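Local coordinates for protein arylesterase (Agrobacterium tumefaciens, PDB 3DCI) that probably hydrolyses ester bonds as an SGNH-type (GDSL-like) arylesterase and binds a zinc ion, at residues S127-L132 / R183-E188; I135-I140 / L189-F194. All coordinates share one frame; numbering follows the deposited sequence.

Interaction 1 (S127-L132 / R183-E188); sequences SGMRRL and RKLAAE
L185 projects from helix 178-189 between two side chains of helix 122-138, the aliphatic start of M129 and the long arm of R130, and its two methyl groups divide the work. CD2 rests on M129, 3.8 Å from CG, and also lies against the backbone N of R130. CD1 turns to R130 instead, lying over one face of the guanidinium, offset toward its rim and 3.5 Å from NH2. Leucine suits the place because its forked end can serve a greasy neighbour with one branch and the flat, weakly hydrated face of an arginine with the other. The selenium end of M129, a selenomethionine, leads away from L185, while CB and CG remain against it.

R130 reaches the second helix by a bend. Its CG stands anti to the backbone N (chi1 177°), and the turn at chi3 (-63°) swings the guanidinium over L185 and brings its NH1/NH2 end up to E188. The carboxylate is gripped end-on: NH1 binds OE2 at 2.9 Å and NH2 binds OE1 at 2.8 Å, and both oxygens lie close to the guanidinium plane. The planes of the two groups are nevertheless 49° apart; OE1 is met on its syn side, whereas OE2 is approached from above the carboxylate plane. E188 spans the gap with an extended chain.

Here two helices of the alpha/beta fold, running in roughly the same direction with segment axes 10.6 Å apart, meet through a leucine and an arginine-glutamate salt bridge. Two charged bonds fix the rotation of the guanidinium, and CD1 of L185 over one of its faces probably limits water there, which may strengthen the ion pair, though E188 itself remains exposed.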
loop_
_atom_site.group_PDB
_atom_site.type_symbol
_atom_site.label_atom_id
_atom_site.label_comp_id
_atom_site.label_asym_id
_atom_site.label_seq_id
_atom_site.Cartn_x
_atom_site.Cartn_y
_atom_site.Cartn_z
ATOM N N SER A 127 17.561 2.013 13.578
ATOM C CA SER A 127 16.218 2.615 13.605
ATOM C C SER A 127 15.136 1.578 13.380
ATOM O O SER A 127 14.108 1.594 14.047
ATOM C CB SER A 127 16.069 3.691 12.530
ATOM O OG SER A 127 16.916 4.765 12.844
ATOM N N GLY A 128 15.360 0.690 12.415
ATOM C CA GLY A 128 14.402 -0.338 12.094
ATOM C C GLY A 128 14.300 -1.351 13.218
ATOM O O GLY A 128 13.208 -1.781 13.578
HETATM N N MSE A 129 15.445 -1.740 13.780
HETATM C CA MSE A 129 15.447 -2.651 14.917
HETATM C C MSE A 129 14.709 -2.074 16.119
HETATM O O MSE A 129 14.045 -2.821 16.846
HETATM C CB MSE A 129 16.865 -3.026 15.305
HETATM C CG MSE A 129 16.933 -4.160 16.314
HETATM SE SE MSE A 129 16.184 -5.879 15.682
HETATM C CE MSE A 129 17.604 -6.471 14.514
ATOM N N ARG A 130 14.850 -0.766 16.359
ATOM C CA ARG A 130 14.108 -0.116 17.418
ATOM C C ARG A 130 12.602 -0.229 17.123
ATOM O O ARG A 130 11.814 -0.543 18.018
ATOM C CB ARG A 130 14.517 1.355 17.566
ATOM C CG ARG A 130 13.719 2.109 18.605
ATOM C CD ARG A 130 13.992 3.607 18.567
ATOM N NE ARG A 130 15.390 3.896 18.887
ATOM C CZ ARG A 130 15.866 4.023 20.126
ATOM N NH1 ARG A 130 15.066 3.927 21.180
ATOM N NH2 ARG A 130 17.152 4.277 20.308
ATOM N N ARG A 131 12.207 -0.014 15.859
ATOM C CA ARG A 131 10.788 -0.158 15.509
ATOM C C ARG A 131 10.289 -1.605 15.760
ATOM O O ARG A 131 9.231 -1.817 16.333
ATOM C CB ARG A 131 10.524 0.278 14.079
ATOM C CG ARG A 131 9.063 0.191 13.631
ATOM C CD ARG A 131 8.145 1.061 14.515
ATOM N NE ARG A 131 6.751 0.710 14.248
ATOM C CZ ARG A 131 5.753 0.859 15.116
ATOM N NH1 ARG A 131 5.964 1.339 16.347
ATOM N NH2 ARG A 131 4.521 0.516 14.747
ATOM N N LEU A 132 11.076 -2.601 15.390
ATOM C CA LEU A 132 10.651 -3.994 15.638
ATOM C C LEU A 132 10.524 -4.324 17.139
ATOM O O LEU A 132 9.581 -5.026 17.576
ATOM C CB LEU A 132 11.624 -4.952 14.962
ATOM C CG LEU A 132 11.777 -4.844 13.436
ATOM C CD1 LEU A 132 12.710 -5.911 12.889
ATOM C CD2 LEU A 132 10.423 -4.949 12.753
ATOM N N ARG A 183 23.938 -3.481 20.325
ATOM C CA ARG A 183 24.243 -3.639 21.746
ATOM C C ARG A 183 23.723 -2.465 22.536
ATOM O O ARG A 183 23.076 -2.647 23.564
ATOM C CB ARG A 183 25.738 -3.779 21.953
ATOM C CG ARG A 183 26.161 -4.134 23.387
ATOM C CD ARG A 183 27.687 -4.135 23.498
ATOM N NE ARG A 183 28.219 -5.464 23.221
ATOM C CZ ARG A 183 28.896 -5.825 22.129
ATOM N NH1 ARG A 183 29.296 -7.092 22.008
ATOM N NH2 ARG A 183 29.197 -4.958 21.160
ATOM N N LYS A 184 24.008 -1.260 22.057
ATOM C CA LYS A 184 23.621 -0.042 22.762
ATOM C C LYS A 184 22.112 0.102 22.748
ATOM O O LYS A 184 21.530 0.486 23.766
ATOM C CB LYS A 184 24.305 1.195 22.183
ATOM C CG LYS A 184 25.797 1.247 22.457
ATOM C CD LYS A 184 26.392 2.633 22.126
ATOM C CE LYS A 184 27.717 2.888 22.885
ATOM N NZ LYS A 184 28.791 2.042 22.305
ATOM N N LEU A 185 21.470 -0.277 21.632
ATOM C CA LEU A 185 20.014 -0.260 21.552
ATOM C C LEU A 185 19.349 -1.227 22.537
ATOM O O LEU A 185 18.372 -0.869 23.201
ATOM C CB LEU A 185 19.537 -0.557 20.120
ATOM C CG LEU A 185 18.019 -0.553 19.906
ATOM C CD1 LEU A 185 17.466 0.842 20.051
ATOM C CD2 LEU A 185 17.600 -1.205 18.532
ATOM N N ALA A 186 19.873 -2.454 22.613
ATOM C CA ALA A 186 19.365 -3.465 23.531
ATOM C C ALA A 186 19.493 -2.991 24.979
ATOM O O ALA A 186 18.553 -3.117 25.736
ATOM C CB ALA A 186 20.105 -4.793 23.310
ATOM N N ALA A 187 20.629 -2.386 25.346
ATOM C CA ALA A 187 20.816 -1.834 26.677
ATOM C C ALA A 187 19.801 -0.720 26.963
ATOM O O ALA A 187 19.178 -0.700 28.029
ATOM C CB ALA A 187 22.249 -1.309 26.863
ATOM N N GLU A 188 19.615 0.190 26.007
ATOM C CA GLU A 188 18.623 1.262 26.178
ATOM C C GLU A 188 17.212 0.731 26.438
ATOM O O GLU A 188 16.499 1.261 27.268
ATOM C CB GLU A 188 18.562 2.150 24.937
ATOM C CG GLU A 188 17.563 3.283 25.072
ATOM C CD GLU A 188 17.354 4.047 23.778
ATOM O OE1 GLU A 188 18.229 3.952 22.875
ATOM O OE2 GLU A 188 16.325 4.765 23.701
#

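Interaction 2 (I135-I140 / L189-F194); sequences IVETFI and LGHHFF. With ZN (zinc ion), chain D.
E137, near the C-terminal end of helix 122-138, meets H191 in the turn that leads into strand 192-195. From CB, the E137 chain leaves with CG beside the backbone N (chi1 -67°) and then runs on extended. CG already comes within 3.7 Å of NE2 of H191, and CD lies in the imidazole plane, beyond its NE2 edge. At the tip, OE2 accepts the N-H of NE2 at 2.8 Å, using its anti lone pair, the one turned away from OE1. The donor angle is 151°, and OE2 stays near the ring plane although the carboxylate is rotated 44° from it. The same oxygen takes a weak bond from a water that also donates to the backbone O of L189, while CD1 of L189 lies 4.1 Å from OE2.

Glutamate is long enough to span the distance between the two backbones, and histidine offers an N-H at the far edge of its ring. G190, with positive phi, lets the chain turn between helix and strand. The next residue after H191, H192, binds the zinc ion together with D228. In this surface His-carboxylate pair the hydrogen bond holds the ring's orientation, and the nearby negative charge would be expected to favour the protonated imidazole.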
loop_
_atom_site.group_PDB
_atom_site.type_symbol
_atom_site.label_atom_id
_atom_site.label_comp_id
_atom_site.label_asym_id
_atom_site.label_seq_id
_atom_site.Cartn_x
_atom_site.Cartn_y
_atom_site.Cartn_z
ATOM N N ILE A 135 7.282 -2.901 18.310
ATOM C CA ILE A 135 6.208 -3.783 17.859
ATOM C C ILE A 135 6.044 -4.992 18.779
ATOM O O ILE A 135 4.931 -5.304 19.210
ATOM C CB ILE A 135 6.435 -4.249 16.400
ATOM C CG1 ILE A 135 6.212 -3.058 15.454
ATOM C CG2 ILE A 135 5.488 -5.451 16.049
ATOM C CD1 ILE A 135 6.516 -3.295 13.952
ATOM N N VAL A 136 7.151 -5.661 19.096
ATOM C CA VAL A 136 7.115 -6.832 19.974
ATOM C C VAL A 136 6.540 -6.432 21.343
ATOM O O VAL A 136 5.692 -7.143 21.889
ATOM C CB VAL A 136 8.529 -7.474 20.158
ATOM C CG1 VAL A 136 8.505 -8.504 21.296
ATOM C CG2 VAL A 136 9.093 -8.086 18.809
ATOM N N GLU A 137 7.027 -5.307 21.894
ATOM C CA GLU A 137 6.615 -4.809 23.208
ATOM C C GLU A 137 5.125 -4.492 23.295
ATOM O O GLU A 137 4.466 -4.776 24.299
ATOM C CB GLU A 137 7.415 -3.555 23.616
ATOM C CG GLU A 137 8.923 -3.783 23.878
ATOM C CD GLU A 137 9.776 -2.469 23.835
ATOM O OE1 GLU A 137 9.177 -1.360 23.733
ATOM O OE2 GLU A 137 11.043 -2.542 23.894
ATOM N N THR A 138 4.584 -3.884 22.250
ATOM C CA THR A 138 3.268 -3.276 22.338
ATOM C C THR A 138 2.174 -4.017 21.562
ATOM O O THR A 138 1.026 -3.595 21.593
ATOM C CB THR A 138 3.352 -1.824 21.840
ATOM O OG1 THR A 138 3.721 -1.843 20.465
ATOM C CG2 THR A 138 4.403 -1.065 22.633
ATOM N N PHE A 139 2.500 -5.131 20.903
ATOM C CA PHE A 139 1.509 -5.899 20.119
ATOM C C PHE A 139 0.287 -6.314 20.946
ATOM O O PHE A 139 0.404 -6.519 22.131
ATOM C CB PHE A 139 2.172 -7.135 19.541
ATOM C CG PHE A 139 1.418 -7.792 18.402
ATOM C CD1 PHE A 139 1.494 -7.275 17.126
ATOM C CD2 PHE A 139 0.683 -8.941 18.612
ATOM C CE1 PHE A 139 0.852 -7.875 16.073
ATOM C CE2 PHE A 139 0.034 -9.573 17.563
ATOM C CZ PHE A 139 0.115 -9.033 16.276
ATOM N N ILE A 140 -0.874 -6.446 20.321
ATOM C CA ILE A 140 -2.092 -6.916 21.040
ATOM C C ILE A 140 -2.063 -8.436 21.028
ATOM O O ILE A 140 -2.479 -9.065 20.053
ATOM C CB ILE A 140 -3.420 -6.412 20.396
ATOM C CG1 ILE A 140 -3.407 -4.882 20.267
ATOM C CG2 ILE A 140 -4.653 -6.861 21.243
ATOM C CD1 ILE A 140 -3.362 -4.128 21.616
ATOM N N LEU A 189 16.806 -0.274 25.669
ATOM C CA LEU A 189 15.437 -0.760 25.686
ATOM C C LEU A 189 15.185 -1.829 26.739
ATOM O O LEU A 189 14.047 -2.213 26.949
ATOM C CB LEU A 189 15.067 -1.321 24.319
ATOM C CG LEU A 189 14.944 -0.344 23.132
ATOM C CD1 LEU A 189 14.398 -1.125 21.927
ATOM C CD2 LEU A 189 14.074 0.848 23.448
ATOM N N GLY A 190 16.243 -2.328 27.372
ATOM C CA GLY A 190 16.115 -3.376 28.389
ATOM C C GLY A 190 15.863 -4.764 27.811
ATOM O O GLY A 190 15.083 -5.544 28.354
ATOM N N HIS A 191 16.514 -5.067 26.702
ATOM C CA HIS A 191 16.452 -6.391 26.097
ATOM C C HIS A 191 17.850 -6.975 25.986
ATOM O O HIS A 191 18.818 -6.319 26.286
ATOM C CB HIS A 191 15.774 -6.295 24.735
ATOM C CG HIS A 191 14.359 -5.824 24.815
ATOM N ND1 HIS A 191 13.450 -6.370 25.696
ATOM C CD2 HIS A 191 13.699 -4.855 24.140
ATOM C CE1 HIS A 191 12.286 -5.752 25.560
ATOM N NE2 HIS A 191 12.410 -4.834 24.620
ATOM N N HIS A 192 17.943 -8.221 25.536
ATOM C CA HIS A 192 19.213 -8.922 25.374
ATOM C C HIS A 192 19.787 -8.788 23.969
ATOM O O HIS A 192 19.061 -8.564 22.989
ATOM C CB HIS A 192 19.033 -10.406 25.660
ATOM C CG HIS A 192 18.938 -10.721 27.108
ATOM N ND1 HIS A 192 17.814 -10.434 27.849
ATOM C CD2 HIS A 192 19.830 -11.275 27.963
ATOM C CE1 HIS A 192 18.005 -10.819 29.094
ATOM N NE2 HIS A 192 19.220 -11.331 29.192
ATOM N N PHE A 193 21.095 -8.984 23.888
ATOM C CA PHE A 193 21.837 -8.816 22.637
ATOM C C PHE A 193 22.795 -9.951 22.462
ATOM O O PHE A 193 23.419 -10.390 23.420
ATOM C CB PHE A 193 22.612 -7.500 22.633
ATOM C CG PHE A 193 23.635 -7.418 21.551
ATOM C CD1 PHE A 193 23.251 -7.196 20.230
ATOM C CD2 PHE A 193 24.977 -7.599 21.834
ATOM C CE1 PHE A 193 24.220 -7.151 19.207
ATOM C CE2 PHE A 193 25.929 -7.549 20.818
ATOM C CZ PHE A 193 25.551 -7.331 19.527
ATOM N N PHE A 194 22.946 -10.417 21.227
ATOM C CA PHE A 194 24.049 -11.313 20.902
ATOM C C PHE A 194 24.676 -10.913 19.575
ATOM O O PHE A 194 23.959 -10.572 18.636
ATOM C CB PHE A 194 23.560 -12.761 20.841
ATOM C CG PHE A 194 24.671 -13.770 20.691
ATOM C CD1 PHE A 194 25.395 -14.186 21.790
ATOM C CD2 PHE A 194 24.967 -14.318 19.456
ATOM C CE1 PHE A 194 26.407 -15.110 21.656
ATOM C CE2 PHE A 194 25.985 -15.250 19.327
ATOM C CZ PHE A 194 26.698 -15.631 20.410
HETATM ZN ZN ZN D . 20.612 -12.159 30.653
HETATM O O HOH W 1 11.601 -1.242 26.263
#

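Interactions 1 and 2 lie on one seam, with centres about 9 Å apart: helix 122-138 supplies one side of both, and the other side passes from helix 178-189 through a turn into strand 192-195. The two are joined directly where A186 O probably accepts a hydrogen bond from H191 N at 3.0 Å, and where A186 CB packs on F193 CB at 3.8 Å. H192, the next residue, serves the metal site: its NE2 binds the zinc ion at 2.2 Å, with D228 as a further ligand. The side chains of L185 and H192 are about 11 Å apart, and interaction 1 supplies no zinc ligand, whereas 189-194 does.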